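Local coordinates for outer membrane protein Omp121 (Bacteroides thetaiotaomicron, PDB 5FQ8) that probably imports a nutrient across the outer membrane as a calcium-binding TonB-dependent receptor, a plug domain sitting inside its beta-barrel, at residues S77-A82 against N319-T324; S278-G281 against A287-Y290. All blocks are in the same frame, centred on the assembly; numbering follows the deposited sequence.

Contact 1 of 2, residues S77-A82 against N319-T324; sequences SSDPGA and NNFATT
Asn319 reaches over to Gly81 with its amide nitrogen, ND2 lying 3.2 Å from Gly81 O, while its OD1 is held back along the strand by Gln317 NE2. A water takes a hydrogen bond from Asn319 ND2 and passes one to Pro80 O; this water lies 2.7 Å from Pro80 O. The next residue has its own bridge: a second water gives hydrogen bonds to both Asn320 O and Pro80 O, so that one proline carbonyl receives two waters. At Phe321 the touch is direct. With CG anti to the backbone N (chi1 -157°), the ring extends to Asp79 and meets it obliquely, CZ 3.6 Å from the carboxylate carbon CG, the two planes 31° apart. Ala322 N then donates to a third water, 3.0 Å from Ala322 N, which bonds Asp79 OD1; Asn970 ND2 bonds that same oxygen. Replacing Asp79 by an alanine would probably leave this water and the Asn970 amide without their shared acceptor and open a gap beside Phe321 CZ. Residues 79-82 form a type II beta turn, with Gly81 at its positive-phi position, and its seating by waters and one ring against the end of strand 306-320 belongs to the plug-to-barrel interface of TonB-dependent receptors.

Contact 2 of 2, residues S278-G281 against A287-Y290; sequences SDDG and ADSY. With CA (calcium ion), chain M.
Asp280 and Asp288 share a calcium ion at the turn end of an antiparallel beta hairpin, strands 268-280 and 289-303 of the barrel wall. Each carboxylate gives one oxygen: Asp280 OD1 binds calcium at 2.3 Å and Asp288 OD2 at 2.2 Å. In Asp280, CG anti to its own backbone N (chi1 -180°) carries the carboxylate out to the ion, where OD1 binds and OD2 stays back. Gly281 O adds a third bond at 2.5 Å, and the carbonyls of Ile283 and Thr285, from the connecting loop, complete the five residues of the site. The ion thus joins the end of strand 268-280, the connecting loop and the residue just before strand 289-303, and its charge probably offsets that of the two carboxylates.

Behind the metal the backbones pair. Asp279 and Tyr290 are a hydrogen-bonded pair: Asp279 N to Tyr290 O is 2.7 Å and nearly straight at 174°, whereas Tyr290 N returns to Asp279 O at 3.1 Å with more bend. Gly281 N reaches Asp288 O, closing the hairpin next to the ion. Asp280 and Ser289 form the non-hydrogen-bonded pair between, and Ser289 OG turns to Asp286 O.

Asp279 and Tyr290 project to one face of the sheet, their CB atoms 4.3 Å apart; the tyrosine ring leads off away from the pair, and the plug residues Ser58 and Pro80 touch its side chain. Asp280 and Ser289 occupy the other face. CA-H...O contacts accompany these bonds, among them Asp280 CA to Asp288 O and Ser289 CA to Asp279 O, each 3.1 Å.

Contact 1 and contact 2 have centres 8 Å apart and meet along neighbouring barrel strands, 289-303 and 306-320. There Asn320 N and Ser289 O, 3.0 Å apart, probably form a hydrogen bond. The plug turn of contact 1 also bears on the hairpin of contact 2: Gly81 CA sits 3.4 Å from Tyr290 CD1, and Pro80 CB 3.6 Å from Tyr290 CB. Pro80 touches Asp288 as well, and its side chain is about 7 Å from the calcium, so the plug reaches the metal site without binding the ion. Asp79 comes close to Ile283, another calcium residue. In the chain, both segments of contact 2 fall between the two segments of contact 1.

Contact 1 of 2, residues S77-A82 against N319-T324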
loop_
_atom_site.group_PDB
_atom_site.type_symbol
_atom_site.label_atom_id
_atom_site.label_comp_id
_atom_site.label_asym_id
_atom_site.label_seq_id
_atom_site.Cartn_x
_atom_site.Cartn_y
_atom_site.Cartn_z
ATOM N N SER B 77 8.741 12.833 25.757
ATOM C CA SER B 77 8.475 14.228 25.460
ATOM C C SER B 77 7.221 14.637 26.210
ATOM O O SER B 77 6.610 13.841 26.923
ATOM C CB SER B 77 8.327 14.467 23.961
ATOM O OG SER B 77 7.102 13.949 23.460
ATOM N N SER B 78 6.835 15.888 26.028
ATOM C CA SER B 78 5.615 16.410 26.602
ATOM C C SER B 78 4.402 16.128 25.737
ATOM O O SER B 78 3.304 16.581 26.063
ATOM C CB SER B 78 5.749 17.913 26.834
ATOM O OG SER B 78 6.334 18.189 28.105
ATOM N N ASP B 79 4.562 15.406 24.672
ATOM C CA ASP B 79 3.449 15.182 23.780
ATOM C C ASP B 79 2.515 14.164 24.407
ATOM O O ASP B 79 2.976 13.142 24.912
ATOM C CB ASP B 79 3.939 14.689 22.424
ATOM C CG ASP B 79 4.879 15.647 21.773
ATOM O OD1 ASP B 79 4.388 16.586 21.118
ATOM O OD2 ASP B 79 6.098 15.460 21.927
ATOM N N PRO B 80 1.213 14.393 24.371
ATOM C CA PRO B 80 0.286 13.492 25.045
ATOM C C PRO B 80 0.367 12.088 24.488
ATOM O O PRO B 80 0.565 11.882 23.292
ATOM C CB PRO B 80 -1.072 14.136 24.773
ATOM C CG PRO B 80 -0.777 15.560 24.637
ATOM C CD PRO B 80 0.528 15.601 23.895
ATOM N N GLY B 81 0.248 11.120 25.383
ATOM C CA GLY B 81 0.254 9.739 24.994
ATOM C C GLY B 81 1.606 9.153 24.714
ATOM O O GLY B 81 1.672 8.001 24.292
ATOM N N ALA B 82 2.684 9.890 24.942
ATOM C CA ALA B 82 4.006 9.429 24.565
ATOM C C ALA B 82 4.544 8.422 25.574
ATOM O O ALA B 82 3.932 8.143 26.602
ATOM C CB ALA B 82 4.936 10.619 24.419
ATOM N N ASN B 319 -4.147 8.194 19.951
ATOM C CA ASN B 319 -3.113 9.209 19.881
ATOM C C ASN B 319 -3.163 9.941 18.552
ATOM O O ASN B 319 -3.388 9.338 17.506
ATOM C CB ASN B 319 -1.732 8.585 20.042
ATOM C CG ASN B 319 -1.609 7.755 21.288
ATOM O OD1 ASN B 319 -2.310 6.776 21.463
ATOM N ND2 ASN B 319 -0.694 8.131 22.151
ATOM N N ASN B 320 -2.957 11.244 18.611
ATOM C CA ASN B 320 -2.628 12.075 17.464
ATOM C C ASN B 320 -1.370 12.835 17.829
ATOM O O ASN B 320 -1.218 13.266 18.971
ATOM C CB ASN B 320 -3.735 13.059 17.113
ATOM C CG ASN B 320 -4.991 12.389 16.636
ATOM O OD1 ASN B 320 -5.851 12.043 17.430
ATOM N ND2 ASN B 320 -5.121 12.224 15.337
ATOM N N PHE B 321 -0.473 13.005 16.877
ATOM C CA PHE B 321 0.850 13.519 17.187
ATOM C C PHE B 321 1.188 14.639 16.227
ATOM O O PHE B 321 0.831 14.573 15.050
ATOM C CB PHE B 321 1.867 12.413 17.094
ATOM C CG PHE B 321 3.109 12.649 17.882
ATOM C CD1 PHE B 321 4.023 13.591 17.484
ATOM C CD2 PHE B 321 3.379 11.897 19.004
ATOM C CE1 PHE B 321 5.170 13.796 18.198
ATOM C CE2 PHE B 321 4.521 12.100 19.718
ATOM C CZ PHE B 321 5.422 13.045 19.313
ATOM N N ALA B 322 1.841 15.678 16.739
ATOM C CA ALA B 322 2.379 16.733 15.888
ATOM C C ALA B 322 3.792 16.304 15.511
ATOM O O ALA B 322 4.738 16.441 16.287
ATOM C CB ALA B 322 2.341 18.079 16.595
ATOM N N THR B 323 3.911 15.762 14.303
ATOM C CA THR B 323 5.120 15.101 13.840
ATOM C C THR B 323 6.335 16.022 13.890
ATOM O O THR B 323 6.237 17.211 13.592
ATOM C CB THR B 323 4.889 14.620 12.410
ATOM O OG1 THR B 323 3.605 13.997 12.306
ATOM C CG2 THR B 323 5.972 13.648 11.983
ATOM N N THR B 324 7.487 15.469 14.272
ATOM C CA THR B 324 8.733 16.224 14.313
ATOM C C THR B 324 9.669 15.746 13.215
ATOM O O THR B 324 9.494 14.662 12.649
ATOM C CB THR B 324 9.455 16.100 15.667
ATOM O OG1 THR B 324 9.976 14.777 15.826
ATOM C CG2 THR B 324 8.543 16.422 16.832
HETATM O O HOH W 1 1.623 16.052 19.700
HETATM O O HOH W 2 1.124 9.772 21.685
HETATM O O HOH W 3 0.270 13.688 20.979
#

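Contact 2 of 2, residues S278-G281 against A287-Y290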
loop_
_atom_site.group_PDB
_atom_site.type_symbol
_atom_site.label_atom_id
_atom_site.label_comp_id
_atom_site.label_asym_id
_atom_site.label_seq_id
_atom_site.Cartn_x
_atom_site.Cartn_y
_atom_site.Cartn_z
ATOM N N SER B 278 -8.689 12.640 28.325
ATOM C CA SER B 278 -8.791 13.282 27.022
ATOM C C SER B 278 -7.927 14.525 26.999
ATOM O O SER B 278 -8.327 15.572 27.496
ATOM C CB SER B 278 -10.228 13.633 26.678
ATOM O OG SER B 278 -10.910 12.481 26.239
ATOM N N ASP B 279 -6.773 14.425 26.362
ATOM C CA ASP B 279 -5.784 15.486 26.369
ATOM C C ASP B 279 -5.726 16.154 25.002
ATOM O O ASP B 279 -5.640 15.473 23.985
ATOM C CB ASP B 279 -4.424 14.906 26.755
ATOM C CG ASP B 279 -3.549 15.903 27.421
ATOM O OD1 ASP B 279 -3.837 17.106 27.288
ATOM O OD2 ASP B 279 -2.579 15.473 28.077
ATOM N N ASP B 280 -5.781 17.477 24.980
ATOM C CA ASP B 280 -5.483 18.271 23.794
ATOM C C ASP B 280 -4.445 19.285 24.251
ATOM O O ASP B 280 -4.795 20.293 24.863
ATOM C CB ASP B 280 -6.734 18.931 23.228
ATOM C CG ASP B 280 -6.465 19.770 21.981
ATOM O OD1 ASP B 280 -5.303 20.005 21.600
ATOM O OD2 ASP B 280 -7.447 20.226 21.372
ATOM N N GLY B 281 -3.178 19.023 23.931
ATOM C CA GLY B 281 -2.049 19.730 24.510
ATOM C C GLY B 281 -1.868 21.136 23.976
ATOM O O GLY B 281 -2.729 21.706 23.307
ATOM N N ALA B 287 -3.839 18.414 17.139
ATOM C CA ALA B 287 -2.822 17.445 16.763
ATOM C C ALA B 287 -2.182 16.778 17.974
ATOM O O ALA B 287 -1.737 15.634 17.856
ATOM C CB ALA B 287 -1.769 18.110 15.890
ATOM N N ASP B 288 -2.114 17.464 19.128
ATOM C CA ASP B 288 -1.701 16.848 20.396
ATOM C C ASP B 288 -2.921 16.228 21.029
ATOM O O ASP B 288 -3.613 16.860 21.813
ATOM C CB ASP B 288 -1.123 17.840 21.397
ATOM C CG ASP B 288 -0.917 19.182 20.836
ATOM O OD1 ASP B 288 0.142 19.330 20.239
ATOM O OD2 ASP B 288 -1.772 20.077 21.004
ATOM N N SER B 289 -3.193 14.989 20.728
ATOM C CA SER B 289 -4.367 14.400 21.326
ATOM C C SER B 289 -4.022 13.047 21.897
ATOM O O SER B 289 -3.181 12.326 21.370
ATOM C CB SER B 289 -5.491 14.306 20.333
ATOM O OG SER B 289 -6.041 15.587 20.140
ATOM N N TYR B 290 -4.665 12.737 23.003
ATOM C CA TYR B 290 -4.551 11.439 23.625
ATOM C C TYR B 290 -5.865 11.230 24.335
ATOM O O TYR B 290 -6.263 12.072 25.139
ATOM C CB TYR B 290 -3.382 11.401 24.584
ATOM C CG TYR B 290 -3.207 10.149 25.377
ATOM C CD1 TYR B 290 -3.079 8.928 24.773
ATOM C CD2 TYR B 290 -3.110 10.204 26.744
ATOM C CE1 TYR B 290 -2.883 7.797 25.518
ATOM C CE2 TYR B 290 -2.912 9.087 27.485
ATOM C CZ TYR B 290 -2.800 7.890 26.878
ATOM O OH TYR B 290 -2.607 6.787 27.655
HETATM CA CA CA M . -3.571 21.321 20.947
#